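Putative uncharacterized protein (Toxoplasma gondii, PDB 4FBD) is of unknown function, a conserved hypothetical protein of the DUF3228 family from the parasite Toxoplasma gondii. Local coordinates at residues D35-Y45 with A178-V186; V99-P107 with A143-D151. All blocks are in the same frame, centred on the assembly; numbering follows the deposited sequence.

Contact 1: residues D35-Y45 with A178-V186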
ATOM      1  N   ASP A  35     -11.263  21.968  34.755  1.00 83.88           N
ATOM      2  CA  ASP A  35     -10.425  21.257  33.792  1.00 79.43           C
ATOM      3  C   ASP A  35     -10.103  22.188  32.589  1.00 73.11           C
ATOM      4  O   ASP A  35     -10.005  21.747  31.435  1.00 70.77           O
ATOM      5  CB  ASP A  35     -11.114  19.950  33.356  1.00 80.12           C
ATOM      6  CG  ASP A  35     -11.404  19.007  34.545  1.00 86.17           C
ATOM      7  OD1 ASP A  35     -11.212  19.426  35.714  1.00 91.78           O
ATOM      8  OD2 ASP A  35     -11.825  17.852  34.314  1.00 87.30           O
ATOM      9  N   LEU A  36      -9.970  23.481  32.894  1.00 68.70           N
ATOM     10  CA  LEU A  36      -9.607  24.523  31.935  1.00 64.22           C
ATOM     11  C   LEU A  36      -8.842  25.603  32.691  1.00 61.91           C
ATOM     12  O   LEU A  36      -9.069  25.813  33.870  1.00 66.43           O
ATOM     13  CB  LEU A  36     -10.831  25.133  31.241  1.00 62.83           C
ATOM     14  CG  LEU A  36     -11.590  24.281  30.217  1.00 62.26           C
ATOM     15  CD1 LEU A  36     -12.799  25.025  29.697  1.00 56.91           C
ATOM     16  CD2 LEU A  36     -10.700  23.871  29.058  1.00 61.06           C
ATOM     17  N   PRO A  37      -7.947  26.316  32.018  1.00 57.78           N
ATOM     18  CA  PRO A  37      -7.596  26.234  30.612  1.00 53.79           C
ATOM     19  C   PRO A  37      -6.758  25.017  30.245  1.00 51.70           C
ATOM     20  O   PRO A  37      -6.286  24.286  31.115  1.00 53.07           O
ATOM     21  CB  PRO A  37      -6.746  27.481  30.411  1.00 53.38           C
ATOM     22  CG  PRO A  37      -6.064  27.664  31.734  1.00 58.26           C
ATOM     23  CD  PRO A  37      -7.048  27.220  32.760  1.00 59.62           C
ATOM     24  N   LEU A  38      -6.598  24.820  28.946  1.00 47.46           N
ATOM     25  CA  LEU A  38      -5.770  23.762  28.423  1.00 46.63           C
ATOM     26  C   LEU A  38      -4.325  24.184  28.521  1.00 48.11           C
ATOM     27  O   LEU A  38      -4.003  25.385  28.428  1.00 50.63           O
ATOM     28  CB  LEU A  38      -6.067  23.539  26.948  1.00 41.97           C
ATOM     29  CG  LEU A  38      -7.467  23.103  26.568  1.00 42.22           C
ATOM     30  CD1 LEU A  38      -7.540  23.115  25.067  1.00 41.29           C
ATOM     31  CD2 LEU A  38      -7.839  21.760  27.136  1.00 40.08           C
ATOM     32  N   GLY A  39      -3.447  23.208  28.677  1.00 48.58           N
ATOM     33  CA  GLY A  39      -2.019  23.475  28.714  1.00 50.90           C
ATOM     34  C   GLY A  39      -1.386  23.076  27.400  1.00 51.17           C
ATOM     35  O   GLY A  39      -2.069  22.702  26.445  1.00 51.14           O
ATOM     36  N   LEU A  40      -0.077  23.131  27.352  1.00 56.71           N
ATOM     37  CA  LEU A  40       0.652  22.755  26.170  1.00 59.84           C
ATOM     38  C   LEU A  40       1.990  22.199  26.574  1.00 65.41           C
ATOM     39  O   LEU A  40       2.868  22.954  26.946  1.00 68.56           O
ATOM     40  CB  LEU A  40       0.848  23.971  25.267  1.00 59.64           C
ATOM     41  CG  LEU A  40       1.679  23.758  23.991  1.00 62.12           C
ATOM     42  CD1 LEU A  40       1.017  22.785  23.068  1.00 58.89           C
ATOM     43  CD2 LEU A  40       1.885  25.075  23.269  1.00 66.93           C
ATOM     44  N   ASP A  41       2.141  20.880  26.518  1.00 70.43           N
ATOM     45  CA  ASP A  41       3.411  20.244  26.860  1.00 77.64           C
ATOM     46  C   ASP A  41       4.430  20.536  25.748  1.00 80.97           C
ATOM     47  O   ASP A  41       4.386  19.907  24.676  1.00 78.51           O
ATOM     48  CB  ASP A  41       3.243  18.730  27.024  1.00 79.63           C
ATOM     49  CG  ASP A  41       4.573  18.015  27.233  1.00 86.81           C
ATOM     50  OD1 ASP A  41       5.458  18.595  27.918  1.00 88.08           O
ATOM     51  OD2 ASP A  41       4.726  16.877  26.707  1.00 92.62           O
ATOM     52  N   PRO A  42       5.379  21.465  26.009  1.00 85.89           N
ATOM     53  CA  PRO A  42       6.340  21.816  24.957  1.00 88.83           C
ATOM     54  C   PRO A  42       7.325  20.697  24.586  1.00 93.27           C
ATOM     55  O   PRO A  42       7.906  20.741  23.506  1.00 92.89           O
ATOM     56  CB  PRO A  42       7.077  23.040  25.535  1.00 91.31           C
ATOM     57  CG  PRO A  42       6.295  23.439  26.784  1.00 90.71           C
ATOM     58  CD  PRO A  42       5.684  22.167  27.267  1.00 88.58           C
ATOM     59  N   PHE A  43       7.485  19.692  25.447  1.00 97.85           N
ATOM     60  CA  PHE A  43       8.415  18.597  25.155  1.00103.26           C
ATOM     61  C   PHE A  43       7.850  17.611  24.111  1.00102.72           C
ATOM     62  O   PHE A  43       8.295  16.474  24.005  1.00104.55           O
ATOM     63  CB  PHE A  43       8.858  17.897  26.452  1.00107.41           C
ATOM     64  CG  PHE A  43      10.031  16.962  26.271  1.00111.94           C
ATOM     65  CD1 PHE A  43      11.278  17.462  25.912  1.00116.40           C
ATOM     66  CD2 PHE A  43       9.896  15.593  26.486  1.00113.89           C
ATOM     67  CE1 PHE A  43      12.373  16.607  25.743  1.00122.31           C
ATOM     68  CE2 PHE A  43      10.980  14.733  26.322  1.00120.00           C
ATOM     69  CZ  PHE A  43      12.222  15.242  25.952  1.00123.94           C
ATOM     70  N   CYS A  44       6.860  18.066  23.351  1.00101.72           N
ATOM     71  CA  CYS A  44       6.284  17.292  22.247  1.00102.20           C
ATOM     72  C   CYS A  44       5.901  18.319  21.180  1.00100.36           C
ATOM     73  O   CYS A  44       6.222  18.142  20.006  1.00100.58           O
ATOM     74  CB  CYS A  44       5.106  16.433  22.679  1.00100.74           C
ATOM     75  SG  CYS A  44       4.764  15.108  21.474  1.00104.46           S
ATOM     76  N   TYR A  45       5.184  19.369  21.586  1.00 99.59           N
ATOM     77  CA  TYR A  45       4.958  20.508  20.699  1.00 99.55           C
ATOM     78  C   TYR A  45       4.907  21.786  21.531  1.00100.01           C
ATOM     79  O   TYR A  45       5.837  22.598  21.500  1.00103.40           O
ATOM     80  CB  TYR A  45       3.711  20.426  19.812  1.00 96.78           C
ATOM     81  CG  TYR A  45       4.027  21.124  18.506  1.00101.41           C
ATOM     82  CD1 TYR A  45       4.488  22.451  18.492  1.00106.34           C
ATOM     83  CD2 TYR A  45       3.946  20.446  17.294  1.00106.15           C
ATOM     84  CE1 TYR A  45       4.836  23.084  17.305  1.00110.05           C
ATOM     85  CE2 TYR A  45       4.279  21.074  16.090  1.00109.01           C
ATOM     86  CZ  TYR A  45       4.726  22.393  16.102  1.00111.79           C
ATOM     87  OH  TYR A  45       5.060  23.015  14.915  1.00114.13           O
ATOM     88  N   ALA A 178      -1.019  21.342  37.539  1.00 47.30           N
ATOM     89  CA  ALA A 178      -0.794  21.351  36.100  1.00 48.86           C
ATOM     90  C   ALA A 178      -2.137  21.245  35.401  1.00 45.84           C
ATOM     91  O   ALA A 178      -3.066  20.663  35.925  1.00 46.79           O
ATOM     92  CB  ALA A 178       0.113  20.177  35.696  1.00 52.76           C
ATOM     93  N   PRO A 179      -2.258  21.802  34.203  1.00 47.44           N
ATOM     94  CA  PRO A 179      -3.557  21.663  33.547  1.00 44.45           C
ATOM     95  C   PRO A 179      -4.021  20.192  33.450  1.00 46.44           C
ATOM     96  O   PRO A 179      -3.186  19.272  33.345  1.00 50.49           O
ATOM     97  CB  PRO A 179      -3.306  22.240  32.147  1.00 43.64           C
ATOM     98  CG  PRO A 179      -2.119  23.167  32.293  1.00 45.51           C
ATOM     99  CD  PRO A 179      -1.301  22.621  33.428  1.00 49.95           C
ATOM    100  N   ALA A 180      -5.334  19.972  33.482  1.00 45.13           N
ATOM    101  CA  ALA A 180      -5.873  18.615  33.399  1.00 48.45           C
ATOM    102  C   ALA A 180      -5.591  18.020  32.020  1.00 48.12           C
ATOM    103  O   ALA A 180      -5.245  16.857  31.897  1.00 51.00           O
ATOM    104  CB  ALA A 180      -7.362  18.606  33.712  1.00 48.33           C
ATOM    105  N   TRP A 181      -5.700  18.854  30.994  1.00 45.98           N
ATOM    106  CA  TRP A 181      -5.456  18.437  29.625  1.00 45.01           C
ATOM    107  C   TRP A 181      -4.406  19.292  29.014  1.00 42.96           C
ATOM    108  O   TRP A 181      -4.442  20.499  29.166  1.00 41.77           O
ATOM    109  CB  TRP A 181      -6.733  18.604  28.794  1.00 44.32           C
ATOM    110  CG  TRP A 181      -7.791  17.703  29.259  1.00 51.96           C
ATOM    111  CD1 TRP A 181      -8.803  18.002  30.108  1.00 55.87           C
ATOM    112  CD2 TRP A 181      -7.913  16.314  28.951  1.00 56.81           C
ATOM    113  NE1 TRP A 181      -9.575  16.891  30.330  1.00 63.39           N
ATOM    114  CE2 TRP A 181      -9.046  15.837  29.633  1.00 63.01           C
ATOM    115  CE3 TRP A 181      -7.177  15.430  28.159  1.00 59.38           C
ATOM    116  CZ2 TRP A 181      -9.463  14.510  29.557  1.00 68.83           C
ATOM    117  CZ3 TRP A 181      -7.599  14.108  28.068  1.00 66.92           C
ATOM    118  CH2 TRP A 181      -8.733  13.663  28.762  1.00 71.30           C
ATOM    119  N   SER A 182      -3.471  18.682  28.297  1.00 45.17           N
ATOM    120  CA  SER A 182      -2.457  19.465  27.610  1.00 46.73           C
ATOM    121  C   SER A 182      -2.319  19.043  26.168  1.00 46.31           C
ATOM    122  O   SER A 182      -2.385  17.869  25.844  1.00 48.88           O
ATOM    123  CB  SER A 182      -1.091  19.403  28.314  1.00 49.93           C
ATOM    124  OG  SER A 182      -1.121  20.159  29.511  1.00 57.11           O
ATOM    125  N   ILE A 183      -2.096  20.027  25.319  1.00 45.35           N
ATOM    126  CA  ILE A 183      -1.907  19.799  23.898  1.00 46.48           C
ATOM    127  C   ILE A 183      -0.534  19.132  23.682  1.00 51.34           C
ATOM    128  O   ILE A 183       0.494  19.675  24.093  1.00 54.68           O
ATOM    129  CB  ILE A 183      -1.952  21.140  23.148  1.00 45.50           C
ATOM    130  CG1 ILE A 183      -3.344  21.778  23.323  1.00 41.24           C
ATOM    131  CG2 ILE A 183      -1.532  20.954  21.666  1.00 44.09           C
ATOM    132  CD1 ILE A 183      -3.402  23.215  22.914  1.00 40.70           C
ATOM    133  N   ILE A 184      -0.539  17.949  23.072  1.00 51.94           N
ATOM    134  CA  ILE A 184       0.685  17.214  22.771  1.00 58.62           C
ATOM    135  C   ILE A 184       0.935  17.123  21.243  1.00 60.27           C
ATOM    136  O   ILE A 184       2.045  16.842  20.798  1.00 65.96           O
ATOM    137  CB  ILE A 184       0.700  15.818  23.445  1.00 63.77           C
ATOM    138  CG1 ILE A 184      -0.481  14.957  23.017  1.00 61.44           C
ATOM    139  CG2 ILE A 184       0.714  15.933  24.967  1.00 64.41           C
ATOM    140  CD1 ILE A 184      -0.340  14.341  21.670  1.00 66.05           C
ATOM    141  N   ALA A 185      -0.103  17.391  20.456  1.00 55.71           N
ATOM    142  CA  ALA A 185       0.009  17.390  19.004  1.00 57.14           C
ATOM    143  C   ALA A 185      -0.959  18.388  18.421  1.00 50.79           C
ATOM    144  O   ALA A 185      -2.021  18.638  18.981  1.00 47.88           O
ATOM    145  CB  ALA A 185      -0.271  15.984  18.427  1.00 59.51           C
ATOM    146  N   VAL A 186      -0.581  18.941  17.275  1.00 52.21           N
ATOM    147  CA  VAL A 186      -1.396  19.899  16.529  1.00 47.06           C
ATOM    148  C   VAL A 186      -1.321  19.522  15.063  1.00 47.73           C
ATOM    149  O   VAL A 186      -0.257  19.468  14.485  1.00 51.21           O
ATOM    150  CB  VAL A 186      -0.874  21.337  16.684  1.00 48.89           C
ATOM    151  CG1 VAL A 186      -1.778  22.283  15.931  1.00 46.26           C
ATOM    152  CG2 VAL A 186      -0.777  21.710  18.141  1.00 45.81           C
TER
HETATM  153  O   HOH W   1      -6.678  21.433  31.200  1.00 47.44           O
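The short parallel pairing of G39 and L40 with S182 and I183 adds an edge strand to a mixed five-stranded sheet. G39 supplies both strong bonds: its N donates to W181 O at 2.9 Å, nearly straight and in the carbonyl plane, and its O receives I183 N at 2.9 Å from a donor lying well above that carbonyl's plane. The bond from D41 N to I183 O is bent and weak, a sign that the pairing fades as the chain turns off. P179 CG, 3.6 Å from G39 CA, and S182 OG pack directly on that CA, which suits a residue without a side chain. On the other face L40 has its CG anti to the backbone N (chi1 177°), which swings CD1 over I183, 3.4 Å from I183 CB; the two branched side chains make an apolar pair that L40 extends to F66 and L67 of helix 63-76. L38, one step back, lays CD2 against W181 CB at 3.7 Å. Ahead of the strand a water lies within hydrogen-bonding reach of P37 O and accepts from W181 N at 2.8 Å. D35 rests its CB on the A180 methyl, and its O lies at the edge of the W181 ring. I184 and A185 share the single partner I153, which makes a classic beta bulge just past the pairing. On the S182 face, opposite L40, S182 and I184 touch I160 of helix 157-166. The two parallel bridges thus define a brief edge strand of a mixed beta-sheet with helices packed against both faces.

Contact 2: residues V99-P107 with A143-D151; sequences VGALPGSLP and ALMPAAFLD
L102 and L144 both hold CG anti to the carbonyl carbon and beside the backbone N (chi1 -56° and -73°), and these torsions bring their methyls to the opposing segment. L102 CD2 comes down on the peptide between M145 and P146, 3.8 Å from P146 CD, while L144 sends CD2 between P103 and L106. P103 and L144 lie alongside one another, pointing opposite ways, with P103 CG 3.7 Å from L144 CD2. L106 crosses L144 at about a right angle, its CD2 3.8 Å from L144 CD2, and its CD1 rests on the A143 methyl. Leucine suits these sites because a forked end can touch two neighbours at once.

One backbone hydrogen bond ties the two loops: A147 N donates to A101 O at 3.0 Å, fairly straight and almost in line with the carbonyl bond. This oxygen takes two hydrogen bonds, from A147 N and N97 ND2, plus a CA-H...O contact from P146 CA at 3.4 Å. P146, lacking an N-H, presents its puckered ring instead, its CB 3.9 Å from G100 CA; glycine there readily adopts the positive phi of 66° that the turn requires. The A101 methyl, a small group suited to this buried spot, meets L150 CD2 at 4.1 Å.

At this end A101, A147 and L150 all pack on A188 of strand 181-189, with L150 also on I95 of strand 90-96; at the far end L106 lies against Y139 and A140 of helix 137-140 and pairs through its backbone with A233 of strand 232-235.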
ATOM      1  N   VAL A  99      -2.873  30.250  13.095  1.00 46.66           N
ATOM      2  CA  VAL A  99      -1.428  30.435  12.857  1.00 50.25           C
ATOM      3  C   VAL A  99      -1.054  30.243  11.392  1.00 49.54           C
ATOM      4  O   VAL A  99       0.100  30.385  11.013  1.00 50.84           O
ATOM      5  CB  VAL A  99      -0.583  29.472  13.701  1.00 50.68           C
ATOM      6  CG1 VAL A  99      -0.931  29.642  15.166  1.00 52.05           C
ATOM      7  CG2 VAL A  99      -0.815  28.056  13.277  1.00 44.90           C
ATOM      8  N   GLY A 100      -2.035  29.919  10.561  1.00 48.46           N
ATOM      9  CA  GLY A 100      -1.774  29.681   9.131  1.00 47.20           C
ATOM     10  C   GLY A 100      -0.920  28.454   8.852  1.00 44.49           C
ATOM     11  O   GLY A 100      -0.153  28.433   7.910  1.00 47.20           O
ATOM     12  N   ALA A 101      -1.044  27.424   9.676  1.00 40.86           N
ATOM     13  CA  ALA A 101      -0.289  26.189   9.464  1.00 40.52           C
ATOM     14  C   ALA A 101      -0.766  25.503   8.164  1.00 38.88           C
ATOM     15  O   ALA A 101      -1.943  25.563   7.799  1.00 37.34           O
ATOM     16  CB  ALA A 101      -0.441  25.240  10.672  1.00 38.39           C
ATOM     17  N   LEU A 102       0.176  24.905   7.458  1.00 39.73           N
ATOM     18  CA  LEU A 102      -0.097  24.206   6.217  1.00 39.63           C
ATOM     19  C   LEU A 102      -0.389  22.730   6.515  1.00 38.34           C
ATOM     20  O   LEU A 102       0.202  22.154   7.427  1.00 37.64           O
ATOM     21  CB  LEU A 102       1.104  24.316   5.272  1.00 40.54           C
ATOM     22  CG  LEU A 102       1.557  25.744   4.938  1.00 46.94           C
ATOM     23  CD1 LEU A 102       2.802  25.741   4.029  1.00 42.08           C
ATOM     24  CD2 LEU A 102       0.389  26.550   4.310  1.00 44.08           C
ATOM     25  N   PRO A 103      -1.299  22.115   5.732  1.00 36.75           N
ATOM     26  CA  PRO A 103      -1.629  20.719   5.897  1.00 36.25           C
ATOM     27  C   PRO A 103      -0.476  19.809   5.457  1.00 39.61           C
ATOM     28  O   PRO A 103       0.457  20.258   4.809  1.00 40.38           O
ATOM     29  CB  PRO A 103      -2.814  20.542   4.962  1.00 34.97           C
ATOM     30  CG  PRO A 103      -2.628  21.525   3.941  1.00 34.91           C
ATOM     31  CD  PRO A 103      -2.043  22.705   4.622  1.00 35.69           C
ATOM     32  N   GLY A 104      -0.593  18.524   5.771  1.00 34.41           N
ATOM     33  CA  GLY A 104       0.442  17.521   5.471  1.00 34.22           C
ATOM     34  C   GLY A 104       0.182  16.822   4.170  1.00 35.04           C
ATOM     35  O   GLY A 104       0.954  15.971   3.766  1.00 36.69           O
ATOM     36  N   SER A 105      -0.898  17.191   3.489  1.00 35.56           N
ATOM     37  CA  SER A 105      -1.238  16.556   2.231  1.00 33.18           C
ATOM     38  C   SER A 105      -2.083  17.446   1.310  1.00 32.17           C
ATOM     39  O   SER A 105      -2.580  18.485   1.717  1.00 30.37           O
ATOM     40  CB  SER A 105      -1.980  15.278   2.541  1.00 33.90           C
ATOM     41  OG  SER A 105      -3.108  15.580   3.300  1.00 38.73           O
ATOM     42  N   LEU A 106      -2.215  17.017   0.053  1.00 31.02           N
ATOM     43  CA  LEU A 106      -2.966  17.735  -0.970  1.00 30.37           C
ATOM     44  C   LEU A 106      -3.920  16.797  -1.701  1.00 30.34           C
ATOM     45  O   LEU A 106      -3.694  15.585  -1.742  1.00 28.82           O
ATOM     46  CB  LEU A 106      -2.021  18.352  -2.016  1.00 27.42           C
ATOM     47  CG  LEU A 106      -1.136  19.517  -1.575  1.00 31.43           C
ATOM     48  CD1 LEU A 106       0.061  19.649  -2.483  1.00 26.61           C
ATOM     49  CD2 LEU A 106      -1.927  20.823  -1.512  1.00 32.54           C
ATOM     50  N   PRO A 107      -4.977  17.363  -2.285  1.00 30.91           N
ATOM     51  CA  PRO A 107      -5.921  16.586  -3.058  1.00 33.15           C
ATOM     52  C   PRO A 107      -5.314  16.191  -4.393  1.00 33.39           C
ATOM     53  O   PRO A 107      -4.505  16.937  -4.962  1.00 33.34           O
ATOM     54  CB  PRO A 107      -7.117  17.531  -3.283  1.00 32.80           C
ATOM     55  CG  PRO A 107      -6.693  18.894  -2.827  1.00 36.25           C
ATOM     56  CD  PRO A 107      -5.445  18.743  -2.000  1.00 35.98           C
ATOM     57  N   ALA A 143       1.218  25.009  -4.107  1.00 32.15           N
ATOM     58  CA  ALA A 143      -0.155  24.481  -3.953  1.00 31.20           C
ATOM     59  C   ALA A 143      -0.678  24.560  -2.539  1.00 31.53           C
ATOM     60  O   ALA A 143      -1.858  24.811  -2.324  1.00 34.44           O
ATOM     61  CB  ALA A 143      -0.204  23.016  -4.424  1.00 32.09           C
ATOM     62  N   LEU A 144       0.180  24.297  -1.568  1.00 31.35           N
ATOM     63  CA  LEU A 144      -0.226  24.335  -0.154  1.00 31.28           C
ATOM     64  C   LEU A 144      -0.686  25.705   0.375  1.00 31.66           C
ATOM     65  O   LEU A 144      -0.030  26.710   0.198  1.00 32.26           O
ATOM     66  CB  LEU A 144       0.919  23.883   0.711  1.00 31.37           C
ATOM     67  CG  LEU A 144       1.236  22.408   0.679  1.00 33.39           C
ATOM     68  CD1 LEU A 144       2.667  22.228   1.164  1.00 37.56           C
ATOM     69  CD2 LEU A 144       0.239  21.649   1.540  1.00 35.24           C
ATOM     70  N   MET A 145      -1.788  25.697   1.100  1.00 43.43           N
ATOM     71  CA  MET A 145      -2.334  26.885   1.672  1.00 42.20           C
ATOM     72  C   MET A 145      -2.712  26.552   3.113  1.00 42.68           C
ATOM     73  O   MET A 145      -2.777  25.371   3.467  1.00 41.63           O
ATOM     74  CB  MET A 145      -3.576  27.285   0.881  1.00 40.71           C
ATOM     75  CG  MET A 145      -3.276  27.945  -0.444  1.00 44.28           C
ATOM     76  SD  MET A 145      -2.544  29.584  -0.240  1.00 47.28           S
ATOM     77  CE  MET A 145      -3.903  30.468   0.491  1.00 45.47           C
ATOM     78  N   PRO A 146      -2.932  27.585   3.947  1.00 42.92           N
ATOM     79  CA  PRO A 146      -3.349  27.362   5.322  1.00 43.53           C
ATOM     80  C   PRO A 146      -4.581  26.510   5.377  1.00 42.04           C
ATOM     81  O   PRO A 146      -5.521  26.757   4.647  1.00 42.17           O
ATOM     82  CB  PRO A 146      -3.662  28.774   5.820  1.00 43.24           C
ATOM     83  CG  PRO A 146      -2.667  29.603   5.124  1.00 44.53           C
ATOM     84  CD  PRO A 146      -2.503  28.980   3.743  1.00 44.56           C
ATOM     85  N   ALA A 147      -4.554  25.504   6.235  1.00 43.40           N
ATOM     86  CA  ALA A 147      -5.694  24.597   6.422  1.00 41.35           C
ATOM     87  C   ALA A 147      -6.803  25.294   7.149  1.00 39.97           C
ATOM     88  O   ALA A 147      -6.579  26.223   7.898  1.00 42.38           O
ATOM     89  CB  ALA A 147      -5.266  23.369   7.214  1.00 41.96           C
ATOM     90  N   ALA A 148      -8.006  24.798   6.951  1.00 39.61           N
ATOM     91  CA  ALA A 148      -9.179  25.319   7.587  1.00 39.09           C
ATOM     92  C   ALA A 148      -9.155  25.177   9.123  1.00 39.87           C
ATOM     93  O   ALA A 148      -9.607  26.082   9.858  1.00 39.87           O
ATOM     94  CB  ALA A 148     -10.378  24.620   7.014  1.00 38.62           C
ATOM     95  N   PHE A 149      -8.585  24.077   9.612  1.00 40.23           N
ATOM     96  CA  PHE A 149      -8.605  23.799  11.044  1.00 39.59           C
ATOM     97  C   PHE A 149      -7.335  23.228  11.619  1.00 38.54           C
ATOM     98  O   PHE A 149      -6.435  22.835  10.903  1.00 39.54           O
ATOM     99  CB  PHE A 149      -9.680  22.742  11.340  1.00 41.01           C
ATOM    100  CG  PHE A 149     -11.027  23.068  10.785  1.00 43.64           C
ATOM    101  CD1 PHE A 149     -11.825  24.029  11.388  1.00 48.88           C
ATOM    102  CD2 PHE A 149     -11.524  22.375   9.681  1.00 47.53           C
ATOM    103  CE1 PHE A 149     -13.088  24.328  10.868  1.00 53.83           C
ATOM    104  CE2 PHE A 149     -12.780  22.670   9.156  1.00 48.89           C
ATOM    105  CZ  PHE A 149     -13.561  23.639   9.744  1.00 50.29           C
ATOM    106  N   LEU A 150      -7.291  23.210  12.950  1.00 37.79           N
ATOM    107  CA  LEU A 150      -6.248  22.565  13.708  1.00 36.69           C
ATOM    108  C   LEU A 150      -6.939  21.508  14.570  1.00 37.20           C
ATOM    109  O   LEU A 150      -7.905  21.817  15.281  1.00 37.51           O
ATOM    110  CB  LEU A 150      -5.512  23.552  14.614  1.00 37.58           C
ATOM    111  CG  LEU A 150      -4.817  24.701  13.890  1.00 37.27           C
ATOM    112  CD1 LEU A 150      -4.267  25.683  14.883  1.00 36.52           C
ATOM    113  CD2 LEU A 150      -3.734  24.156  12.935  1.00 34.21           C
ATOM    114  N   ASP A 151      -6.482  20.262  14.464  1.00 36.84           N
ATOM    115  CA  ASP A 151      -6.984  19.186  15.282  1.00 37.30           C
ATOM    116  C   ASP A 151      -5.999  19.236  16.434  1.00 38.67           C
ATOM    117  O   ASP A 151      -4.796  18.998  16.236  1.00 40.78           O
ATOM    118  CB  ASP A 151      -6.911  17.859  14.533  1.00 39.07           C
ATOM    119  CG  ASP A 151      -7.663  16.720  15.233  1.00 43.34           C
ATOM    120  OD1 ASP A 151      -8.233  16.938  16.326  1.00 39.19           O
ATOM    121  OD2 ASP A 151      -7.695  15.590  14.653  1.00 49.44           O
TER

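In the fold
The centres of the two contacts lie about 22 Å apart, and contact 2 is nested along the chain inside the loop closed by contact 1: 35-45, 99-107, 143-151, then 178-186. They share the five-stranded sheet, in which strands 181-189 and 149-156 are antiparallel neighbours, and they meet directly where V186 CG1 packs 4.0 Å from L150 CD2. Contact 1 adds the N-terminal strand 39-40 at one margin of that sheet, whereas contact 2 bridges the same sheet, through strand 149-156, to strand 105-107 at the edge of the four-stranded one. Both contacts therefore belong essentially to the part of the chain that defines the DUF3228 family.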